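Side-chain contacts in replication initiation and membrane attachment protein (Geobacillus stearothermophilus 10, PDB 5WTN), which probably takes part in restarting and initiating DNA replication as a tetrameric primosomal protein and in attaching the replication machinery to the membrane: residues A[63-66]-A[67-71]; A[262-265]-A[266-270]; A[127-131]-A[132-136]; A[50-53]-A[54-58]. All coordinates share one frame; numbering follows the deposited sequence.

Interaction 1 (A[63-66]-A[67-71])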
loop_
_atom_site.group_PDB
_atom_site.type_symbol
_atom_site.label_atom_id
_atom_site.label_comp_id
_atom_site.label_asym_id
_atom_site.label_seq_id
_atom_site.Cartn_x
_atom_site.Cartn_y
_atom_site.Cartn_z
ATOM N N HIS A 63 -22.691 -17.871 -3.696
ATOM C CA HIS A 63 -21.485 -18.457 -3.119
ATOM C C HIS A 63 -20.700 -19.351 -4.083
ATOM O O HIS A 63 -19.572 -19.742 -3.781
ATOM C CB HIS A 63 -21.804 -19.181 -1.818
ATOM C CG HIS A 63 -21.967 -18.257 -0.651
ATOM N ND1 HIS A 63 -23.056 -17.422 -0.509
ATOM C CD2 HIS A 63 -21.182 -18.044 0.429
ATOM C CE1 HIS A 63 -22.929 -16.730 0.608
ATOM N NE2 HIS A 63 -21.803 -17.091 1.196
ATOM N N HIS A 64 -21.303 -19.689 -5.224
ATOM C CA HIS A 64 -20.592 -20.374 -6.288
ATOM C C HIS A 64 -19.352 -19.582 -6.648
ATOM O O HIS A 64 -18.264 -20.141 -6.793
ATOM C CB HIS A 64 -21.487 -20.498 -7.512
ATOM C CG HIS A 64 -22.368 -21.703 -7.488
ATOM N ND1 HIS A 64 -21.956 -22.913 -6.971
ATOM C CD2 HIS A 64 -23.642 -21.889 -7.920
ATOM C CE1 HIS A 64 -22.935 -23.793 -7.080
ATOM N NE2 HIS A 64 -23.966 -23.196 -7.654
ATOM N N ARG A 65 -19.520 -18.269 -6.768
ATOM C CA ARG A 65 -18.409 -17.389 -7.105
ATOM C C ARG A 65 -17.216 -17.510 -6.135
ATOM O O ARG A 65 -16.088 -17.682 -6.565
ATOM C CB ARG A 65 -18.901 -15.953 -7.171
ATOM C CG ARG A 65 -17.843 -14.939 -7.519
ATOM C CD ARG A 65 -18.483 -13.596 -7.539
ATOM N NE ARG A 65 -17.559 -12.492 -7.719
ATOM C CZ ARG A 65 -17.836 -11.433 -8.467
ATOM N NH1 ARG A 65 -18.999 -11.383 -9.113
ATOM N NH2 ARG A 65 -16.959 -10.438 -8.580
ATOM N N LEU A 66 -17.495 -17.484 -4.837
ATOM C CA LEU A 66 -16.455 -17.678 -3.832
ATOM C C LEU A 66 -15.768 -19.038 -3.971
ATOM O O LEU A 66 -14.557 -19.152 -3.780
ATOM C CB LEU A 66 -17.037 -17.527 -2.424
ATOM C CG LEU A 66 -17.153 -16.098 -1.888
ATOM C CD1 LEU A 66 -17.721 -16.099 -0.477
ATOM C CD2 LEU A 66 -15.803 -15.398 -1.927
ATOM N N MET A 67 -16.546 -20.066 -4.303
ATOM C CA MET A 67 -16.025 -21.418 -4.440
ATOM C C MET A 67 -15.068 -21.464 -5.620
ATOM O O MET A 67 -14.005 -22.109 -5.557
ATOM C CB MET A 67 -17.161 -22.427 -4.605
ATOM C CG MET A 67 -18.088 -22.558 -3.392
ATOM S SD MET A 67 -19.423 -23.750 -3.595
ATOM C CE MET A 67 -18.430 -25.181 -3.851
ATOM N N ALA A 68 -15.439 -20.729 -6.669
ATOM C CA ALA A 68 -14.645 -20.650 -7.883
ATOM C C ALA A 68 -13.370 -19.840 -7.662
ATOM O O ALA A 68 -12.293 -20.260 -8.073
ATOM C CB ALA A 68 -15.446 -20.052 -8.988
ATOM N N LEU A 69 -13.490 -18.681 -7.018
ATOM C CA LEU A 69 -12.318 -17.869 -6.717
ATOM C C LEU A 69 -11.270 -18.618 -5.875
ATOM O O LEU A 69 -10.080 -18.606 -6.196
ATOM C CB LEU A 69 -12.735 -16.557 -6.059
ATOM C CG LEU A 69 -13.348 -15.573 -7.054
ATOM C CD1 LEU A 69 -13.942 -14.342 -6.370
ATOM C CD2 LEU A 69 -12.283 -15.184 -8.051
ATOM N N MET A 70 -11.717 -19.288 -4.820
ATOM C CA MET A 70 -10.796 -19.925 -3.888
ATOM C C MET A 70 -10.484 -21.355 -4.261
ATOM O O MET A 70 -9.539 -21.948 -3.724
ATOM C CB MET A 70 -11.329 -19.863 -2.444
ATOM C CG MET A 70 -11.483 -18.443 -1.909
ATOM S SD MET A 70 -12.354 -18.386 -0.374
ATOM C CE MET A 70 -11.028 -19.029 0.616
ATOM N N GLN A 71 -11.265 -21.914 -5.182
ATOM C CA GLN A 71 -11.149 -23.340 -5.472
ATOM C C GLN A 71 -11.333 -24.189 -4.192
ATOM O O GLN A 71 -10.492 -25.034 -3.880
ATOM C CB GLN A 71 -9.791 -23.636 -6.132
ATOM C CG GLN A 71 -9.801 -24.756 -7.156
ATOM C CD GLN A 71 -8.455 -24.903 -7.861
ATOM O OE1 GLN A 71 -8.321 -24.547 -9.038
ATOM N NE2 GLN A 71 -7.442 -25.427 -7.140
#
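Arg65 and Leu69 run side by side, one turn apart and pointing the same way, on helix 63-70. With helix 74-86 and the hairpin strands 90-95 and 104-109 that follow, this helix has the topology of a winged-helix domain, where it would be the first helix of the helix-turn-helix. With chi1 at 180°, CG of Arg65 stands opposite its own backbone N and the chain stays extended to NE, passing CD1 of Leu69 with its CG at 4.1 Å. The same methyl reaches the edge of the Arg65 guanidinium, near its plane. The charged end belongs to another partner: Arg65 NE makes a salt bridge with OE1 of Glu52 on helix 40-55. Leu69 CG sits 3.5 Å from Arg65 O. Met67 bends at chi3 (61°), leaving its SD 5.3 Å from the centre of the His64 ring, an oblique and loose sulfur-aromatic approach. On the inner side, Leu66 packs on Thr48, Tyr14 and Ile77, while His63 is held by Tyr107 through NE2 and by the carbonyl of Asp12 through ND1. Backbone bonds join the two halves in i to i+4 steps; in the last, Met70 N donates to Leu66 O at 3.0 Å.

Interaction 2 (A[262-265]-A[266-270]); sequences DIDA and LRRAA
Arg268 folds back along the first turn of helix 263-278, towards Asp264, Ala265 and the N-cap residue Asp262; this helix packs with helices 227-240 and 244-254 in the helical bundle of the C-terminal part. With CG anti to the carbonyl carbon (chi1 -61°) and the chain extended to NE, the guanidinium comes to lie with one face over Asp264 O, 3.9 Å from its plane and offset toward the rim. NH1 of Arg268 approaches CA of Ala265 at 3.6 Å. The Asp264 carboxylate offers only charge: its OD2 is 4.2 Å from Arg268 NH2 but lies off the plane of the guanidinium, so the attraction is electrostatic and not a hydrogen bond. Asp262 meanwhile caps the helix weakly, OD1 accepting from Asp264 N and OD2 from Ala265 N. On another side of the turn, Ile263 and Arg267 cross obliquely, CG2 of the isoleucine 4.2 Å from CG of the arginine, whose NH1 goes on to bond Arg120 O of the third subunit. Leu266 is buried against Met247, Leu250 and Leu236. A water in the guanidinium plane links cap to arginine, donating to Asp262 OD2 at 2.8 Å and accepting from Arg268 NH2 at 3.1 Å.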
loop_
_atom_site.group_PDB
_atom_site.type_symbol
_atom_site.label_atom_id
_atom_site.label_comp_id
_atom_site.label_asym_id
_atom_site.label_seq_id
_atom_site.Cartn_x
_atom_site.Cartn_y
_atom_site.Cartn_z
ATOM N N ASP A 262 -25.809 20.039 24.413
ATOM C CA ASP A 262 -25.617 19.221 23.226
ATOM C C ASP A 262 -24.740 19.982 22.252
ATOM O O ASP A 262 -25.114 21.051 21.759
ATOM C CB ASP A 262 -26.945 18.868 22.570
ATOM C CG ASP A 262 -26.761 18.075 21.294
ATOM O OD1 ASP A 262 -25.778 17.298 21.218
ATOM O OD2 ASP A 262 -27.596 18.230 20.371
ATOM N N ILE A 263 -23.571 19.420 21.974
ATOM C CA ILE A 263 -22.574 20.096 21.167
ATOM C C ILE A 263 -23.038 20.253 19.729
ATOM O O ILE A 263 -22.776 21.277 19.096
ATOM C CB ILE A 263 -21.239 19.356 21.236
ATOM C CG1 ILE A 263 -20.696 19.406 22.668
ATOM C CG2 ILE A 263 -20.245 19.960 20.281
ATOM C CD1 ILE A 263 -19.356 18.735 22.843
ATOM N N ASP A 264 -23.739 19.241 19.223
ATOM C CA ASP A 264 -24.369 19.319 17.905
ATOM C C ASP A 264 -25.265 20.556 17.805
ATOM O O ASP A 264 -25.149 21.332 16.862
ATOM C CB ASP A 264 -25.161 18.036 17.610
ATOM C CG ASP A 264 -24.359 17.010 16.794
ATOM O OD1 ASP A 264 -23.102 17.014 16.852
ATOM O OD2 ASP A 264 -25.002 16.194 16.087
ATOM N N ALA A 265 -26.123 20.756 18.803
ATOM C CA ALA A 265 -27.028 21.908 18.848
ATOM C C ALA A 265 -26.291 23.241 19.018
ATOM O O ALA A 265 -26.667 24.248 18.410
ATOM C CB ALA A 265 -28.029 21.733 19.953
ATOM N N LEU A 266 -25.256 23.244 19.859
ATOM C CA LEU A 266 -24.387 24.405 20.016
ATOM C C LEU A 266 -23.720 24.780 18.695
ATOM O O LEU A 266 -23.702 25.944 18.323
ATOM C CB LEU A 266 -23.319 24.120 21.066
ATOM C CG LEU A 266 -22.379 25.275 21.405
ATOM C CD1 LEU A 266 -23.144 26.443 21.976
ATOM C CD2 LEU A 266 -21.333 24.836 22.388
ATOM N N ARG A 267 -23.182 23.785 17.991
ATOM C CA ARG A 267 -22.566 24.003 16.685
ATOM C C ARG A 267 -23.512 24.697 15.714
ATOM O O ARG A 267 -23.113 25.636 15.028
ATOM C CB ARG A 267 -22.039 22.683 16.080
ATOM C CG ARG A 267 -20.760 22.136 16.757
ATOM C CD ARG A 267 -20.216 20.830 16.135
ATOM N NE ARG A 267 -19.901 20.924 14.700
ATOM C CZ ARG A 267 -19.297 19.956 14.002
ATOM N NH1 ARG A 267 -18.927 18.835 14.617
ATOM N NH2 ARG A 267 -19.048 20.106 12.695
ATOM N N ARG A 268 -24.765 24.251 15.669
ATOM C CA ARG A 268 -25.765 24.875 14.804
ATOM C C ARG A 268 -26.011 26.328 15.174
ATOM O O ARG A 268 -26.021 27.192 14.310
ATOM C CB ARG A 268 -27.087 24.111 14.862
ATOM C CG ARG A 268 -26.978 22.669 14.387
ATOM C CD ARG A 268 -28.335 22.047 14.053
ATOM N NE ARG A 268 -28.226 20.590 14.053
ATOM C CZ ARG A 268 -28.538 19.823 15.094
ATOM N NH1 ARG A 268 -29.007 20.379 16.211
ATOM N NH2 ARG A 268 -28.394 18.502 15.021
ATOM N N ALA A 269 -26.224 26.579 16.462
ATOM C CA ALA A 269 -26.459 27.922 16.969
ATOM C C ALA A 269 -25.323 28.849 16.562
ATOM O O ALA A 269 -25.557 29.976 16.118
ATOM C CB ALA A 269 -26.577 27.888 18.471
ATOM N N ALA A 270 -24.097 28.357 16.725
ATOM C CA ALA A 270 -22.895 29.076 16.333
ATOM C C ALA A 270 -22.879 29.358 14.830
ATOM O O ALA A 270 -22.665 30.502 14.414
ATOM C CB ALA A 270 -21.664 28.293 16.746
HETATM O O HOH W 1 -28.860 17.616 17.932
#

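Interaction 3 (A[127-131]-A[132-136])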
loop_
_atom_site.group_PDB
_atom_site.type_symbol
_atom_site.label_atom_id
_atom_site.label_comp_id
_atom_site.label_asym_id
_atom_site.label_seq_id
_atom_site.Cartn_x
_atom_site.Cartn_y
_atom_site.Cartn_z
ATOM N N PHE A 127 -2.818 -16.650 24.041
ATOM C CA PHE A 127 -2.983 -17.608 22.953
ATOM C C PHE A 127 -1.837 -17.588 21.949
ATOM O O PHE A 127 -1.298 -18.632 21.598
ATOM C CB PHE A 127 -4.276 -17.365 22.213
ATOM C CG PHE A 127 -5.483 -17.793 22.966
ATOM C CD1 PHE A 127 -5.488 -18.977 23.674
ATOM C CD2 PHE A 127 -6.620 -16.999 22.978
ATOM C CE1 PHE A 127 -6.601 -19.370 24.367
ATOM C CE2 PHE A 127 -7.738 -17.382 23.677
ATOM C CZ PHE A 127 -7.730 -18.568 24.369
ATOM N N LEU A 128 -1.462 -16.409 21.475
ATOM C CA LEU A 128 -0.422 -16.334 20.467
ATOM C C LEU A 128 0.925 -16.885 20.961
ATOM O O LEU A 128 1.607 -17.612 20.228
ATOM C CB LEU A 128 -0.289 -14.914 19.916
ATOM C CG LEU A 128 0.737 -14.836 18.782
ATOM C CD1 LEU A 128 0.258 -15.553 17.549
ATOM C CD2 LEU A 128 1.092 -13.431 18.444
ATOM N N ARG A 129 1.300 -16.549 22.199
ATOM C CA ARG A 129 2.541 -17.051 22.797
ATOM C C ARG A 129 2.610 -18.573 22.736
ATOM O O ARG A 129 3.608 -19.134 22.277
ATOM C CB ARG A 129 2.676 -16.583 24.255
ATOM C CG ARG A 129 4.109 -16.541 24.790
ATOM C CD ARG A 129 4.161 -16.027 26.218
ATOM N NE ARG A 129 3.432 -14.769 26.382
ATOM C CZ ARG A 129 2.489 -14.542 27.310
ATOM N NH1 ARG A 129 2.169 -15.497 28.190
ATOM N NH2 ARG A 129 1.864 -13.356 27.369
ATOM N N ARG A 130 1.538 -19.227 23.185
ATOM C CA ARG A 130 1.453 -20.685 23.235
ATOM C C ARG A 130 1.582 -21.305 21.866
ATOM O O ARG A 130 2.237 -22.315 21.698
ATOM C CB ARG A 130 0.131 -21.134 23.875
ATOM C CG ARG A 130 -0.272 -22.594 23.594
ATOM C CD ARG A 130 0.719 -23.588 24.197
ATOM N NE ARG A 130 0.570 -24.944 23.659
ATOM C CZ ARG A 130 1.326 -25.974 24.033
ATOM N NH1 ARG A 130 2.275 -25.794 24.943
ATOM N NH2 ARG A 130 1.135 -27.177 23.505
ATOM N N GLN A 131 0.912 -20.715 20.880
ATOM C CA GLN A 131 0.818 -21.315 19.549
ATOM C C GLN A 131 2.033 -21.049 18.663
ATOM O O GLN A 131 2.243 -21.733 17.660
ATOM C CB GLN A 131 -0.454 -20.841 18.843
ATOM C CG GLN A 131 -0.443 -21.049 17.336
ATOM C CD GLN A 131 -0.819 -22.463 16.940
ATOM O OE1 GLN A 131 -0.385 -22.966 15.904
ATOM N NE2 GLN A 131 -1.632 -23.112 17.766
ATOM N N VAL A 132 2.826 -20.052 19.034
ATOM C CA VAL A 132 3.983 -19.658 18.259
ATOM C C VAL A 132 5.316 -19.882 18.970
ATOM O O VAL A 132 6.379 -19.911 18.338
ATOM C CB VAL A 132 3.797 -18.178 17.868
ATOM C CG1 VAL A 132 4.918 -17.295 18.397
ATOM C CG2 VAL A 132 3.583 -18.045 16.368
ATOM N N GLY A 133 5.252 -20.098 20.280
ATOM C CA GLY A 133 6.455 -20.232 21.077
ATOM C C GLY A 133 7.103 -18.930 21.521
ATOM O O GLY A 133 7.018 -17.920 20.834
ATOM N N ARG A 134 7.808 -18.979 22.648
ATOM C CA ARG A 134 8.352 -17.782 23.301
ATOM C C ARG A 134 9.321 -16.957 22.449
ATOM O O ARG A 134 9.219 -15.735 22.388
ATOM C CB ARG A 134 9.029 -18.158 24.620
ATOM C CG ARG A 134 9.415 -16.964 25.493
ATOM C CD ARG A 134 8.247 -16.501 26.374
ATOM N NE ARG A 134 7.677 -17.594 27.179
ATOM C CZ ARG A 134 6.780 -17.447 28.160
ATOM N NH1 ARG A 134 6.332 -16.239 28.498
ATOM N NH2 ARG A 134 6.332 -18.518 28.816
ATOM N N HIS A 135 10.269 -17.624 21.806
ATOM C CA HIS A 135 11.219 -16.938 20.940
ATOM C C HIS A 135 10.524 -16.155 19.809
ATOM O O HIS A 135 10.750 -14.952 19.633
ATOM C CB HIS A 135 12.206 -17.948 20.354
ATOM C CG HIS A 135 13.378 -17.323 19.666
ATOM N ND1 HIS A 135 14.092 -16.273 20.209
ATOM C CD2 HIS A 135 13.975 -17.614 18.484
ATOM C CE1 HIS A 135 15.070 -15.937 19.386
ATOM N NE2 HIS A 135 15.021 -16.734 18.332
ATOM N N LEU A 136 9.677 -16.847 19.049
ATOM C CA LEU A 136 9.009 -16.236 17.920
ATOM C C LEU A 136 8.067 -15.111 18.375
ATOM O O LEU A 136 7.893 -14.101 17.685
ATOM C CB LEU A 136 8.262 -17.301 17.125
ATOM C CG LEU A 136 7.506 -16.845 15.884
ATOM C CD1 LEU A 136 8.386 -15.958 15.040
ATOM C CD2 LEU A 136 7.070 -18.044 15.088
#
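Arg129 and Arg134 lie side by side and point the same way where helix 122-132 gives way to helix 134-143. The touching atom of Arg129 is its CD methylene, which sits over one face of the Arg134 guanidinium, offset toward the rim and 3.6 Å from CZ. The two guanidinium planes are only 15° apart, yet the groups are staggered rather than stacked squarely; Arg129 NE and Arg134 NH1, of two like-charged groups, are 3.9 Å apart. Bends produce this: Arg129 turns at chi3 (-51°), and Arg134 turns at both chi2 and chi3, curling back toward the preceding helix.

Beneath them the backbone changes direction. Val132 N donates to Leu128 O at 3.0 Å, and Gly133 N makes a weak bond to Arg129 O at 2.8 Å. Gly133, at the N-cap of the next helix, has positive phi (83°), a conformation glycine adopts easily. On the buried side Leu128 CD1 meets Val132 CG2 at 4.3 Å, and both residues also pack on Phe137, with Leu128 reaching Leu33 and Pro36 of helix 24-38.

Further out, Arg129 makes a cation-pi contact with Phe137, and Glu282 of the third subunit packs on both arginines. Two like charges this near would probably repel each other in isolation; the aromatic ring on Arg129 and the nearby acidic residue of the neighbouring subunit are likely to offset part of that cost.

Interaction 4 (A[50-53]-A[54-58]); sequences WGEL and ELLDG
Glu52 has an unusual chi1 (-94°) and bends at chi2 (-70°), which turns its carboxylate along helix 40-55 toward Leu55 and Leu56, at a slant to both leucines. This is the last turn of the helix that precedes the helix-turn-helix of what appears to be a winged-helix domain. The two carboxylate oxygens divide between the neighbours: OE2 of Glu52 lies 3.7 Å from Leu55 CB, whereas the OE1 branch faces Leu56, with Glu52 CD 3.8 Å from Leu56 CD1. Leu56 CB is 3.4 Å from Glu52 O. The acid is buried, but its polar end is satisfied: OE1 shares a hydrogen bond with Tyr14 OH, beside the ion pair with Arg65. An alanine in place of Glu52 would remove the carboxylate and is likely to leave the Arg65 guanidinium and the Tyr14 hydroxyl without this mate, opening a gap beside Leu56. Leu56 is also where the chain leaves helical geometry, and its N still donates to Glu52 O at 2.9 Å. Trp50 makes a cation-pi contact with Arg27 of the second subunit, and Leu55 packs on Leu140 of that subunit. One residue earlier the helical bonding is straighter: Leu55 N donates to Gly51 O at 3.1 Å, with 165° at the hydrogen.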
loop_
_atom_site.group_PDB
_atom_site.type_symbol
_atom_site.label_atom_id
_atom_site.label_comp_id
_atom_site.label_asym_id
_atom_site.label_seq_id
_atom_site.Cartn_x
_atom_site.Cartn_y
_atom_site.Cartn_z
ATOM N N TRP A 50 -11.744 -9.343 1.047
ATOM C CA TRP A 50 -11.138 -8.033 0.812
ATOM C C TRP A 50 -11.013 -7.755 -0.682
ATOM O O TRP A 50 -11.355 -6.664 -1.134
ATOM C CB TRP A 50 -9.782 -8.000 1.527
ATOM C CG TRP A 50 -8.886 -6.780 1.346
ATOM C CD1 TRP A 50 -9.170 -5.619 0.679
ATOM C CD2 TRP A 50 -7.548 -6.619 1.873
ATOM N NE1 TRP A 50 -8.093 -4.753 0.755
ATOM C CE2 TRP A 50 -7.088 -5.348 1.477
ATOM C CE3 TRP A 50 -6.704 -7.430 2.644
ATOM C CZ2 TRP A 50 -5.808 -4.874 1.821
ATOM C CZ3 TRP A 50 -5.439 -6.961 2.988
ATOM C CH2 TRP A 50 -5.002 -5.695 2.577
ATOM N N GLY A 51 -10.536 -8.738 -1.442
ATOM C CA GLY A 51 -10.488 -8.619 -2.884
ATOM C C GLY A 51 -11.880 -8.473 -3.466
ATOM O O GLY A 51 -12.104 -7.670 -4.380
ATOM N N GLU A 52 -12.834 -9.235 -2.929
ATOM C CA GLU A 52 -14.202 -9.179 -3.436
ATOM C C GLU A 52 -14.841 -7.834 -3.225
ATOM O O GLU A 52 -15.660 -7.408 -4.031
ATOM C CB GLU A 52 -15.075 -10.274 -2.816
ATOM C CG GLU A 52 -15.158 -11.558 -3.650
ATOM C CD GLU A 52 -15.957 -11.372 -4.925
ATOM O OE1 GLU A 52 -17.105 -11.873 -5.012
ATOM O OE2 GLU A 52 -15.443 -10.726 -5.855
ATOM N N LEU A 53 -14.474 -7.184 -2.130
ATOM C CA LEU A 53 -14.925 -5.830 -1.795
ATOM C C LEU A 53 -14.740 -4.878 -2.967
ATOM O O LEU A 53 -15.634 -4.112 -3.307
ATOM C CB LEU A 53 -14.103 -5.320 -0.607
ATOM C CG LEU A 53 -14.436 -3.971 0.003
ATOM C CD1 LEU A 53 -15.874 -3.971 0.452
ATOM C CD2 LEU A 53 -13.511 -3.773 1.176
ATOM N N GLU A 54 -13.576 -4.953 -3.604
ATOM C CA GLU A 54 -13.265 -4.090 -4.738
ATOM C C GLU A 54 -13.854 -4.603 -6.053
ATOM O O GLU A 54 -14.369 -3.824 -6.855
ATOM C CB GLU A 54 -11.751 -3.915 -4.878
ATOM C CG GLU A 54 -11.111 -3.124 -3.748
ATOM C CD GLU A 54 -9.929 -2.295 -4.214
ATOM O OE1 GLU A 54 -10.079 -1.548 -5.203
ATOM O OE2 GLU A 54 -8.852 -2.391 -3.591
ATOM N N LEU A 55 -13.773 -5.912 -6.272
ATOM C CA LEU A 55 -14.241 -6.507 -7.515
ATOM C C LEU A 55 -15.756 -6.461 -7.714
ATOM O O LEU A 55 -16.211 -5.886 -8.704
ATOM C CB LEU A 55 -13.719 -7.928 -7.640
ATOM C CG LEU A 55 -14.057 -8.690 -8.916
ATOM C CD1 LEU A 55 -13.866 -7.807 -10.138
ATOM C CD2 LEU A 55 -13.175 -9.931 -8.992
ATOM N N LEU A 56 -16.531 -7.062 -6.810
ATOM C CA LEU A 56 -17.969 -6.824 -6.800
ATOM C C LEU A 56 -18.048 -5.402 -6.366
ATOM O O LEU A 56 -17.471 -5.067 -5.331
ATOM C CB LEU A 56 -18.637 -7.625 -5.697
ATOM C CG LEU A 56 -19.107 -9.051 -5.900
ATOM C CD1 LEU A 56 -19.299 -9.658 -4.529
ATOM C CD2 LEU A 56 -20.408 -9.004 -6.648
ATOM N N ASP A 57 -18.705 -4.515 -7.089
ATOM C CA ASP A 57 -18.722 -3.192 -6.491
ATOM C C ASP A 57 -20.126 -2.977 -5.982
ATOM O O ASP A 57 -21.016 -2.566 -6.732
ATOM C CB ASP A 57 -18.338 -2.132 -7.519
ATOM C CG ASP A 57 -18.176 -0.746 -6.899
ATOM O OD1 ASP A 57 -17.490 -0.622 -5.858
ATOM O OD2 ASP A 57 -18.745 0.222 -7.448
ATOM N N GLY A 58 -20.308 -3.189 -4.685
ATOM C CA GLY A 58 -21.635 -3.176 -4.094
ATOM C C GLY A 58 -22.618 -4.223 -4.598
ATOM O O GLY A 58 -23.772 -4.219 -4.191
#

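In the fold
From the N terminus the contacts come in the order 4, 1, 3, 2; each is a local turn of helix or a helix junction, and none nests within or crosses another. Interaction 4 ends helix 40-55, and after the short strand 61-62 interaction 1 spans the short next helix. Their centres are 14 Å apart, and the salt bridge between Arg65 and Glu52 closes the intervening loop. Interaction 3, about 18 Å from interaction 4 at the nearest atoms, joins helices 122-132 and 134-143; all three face the second subunit. Interaction 2, with its centre 50 Å from that of interaction 1, starts the distant helix 263-278, and like interaction 3 it meets the third subunit.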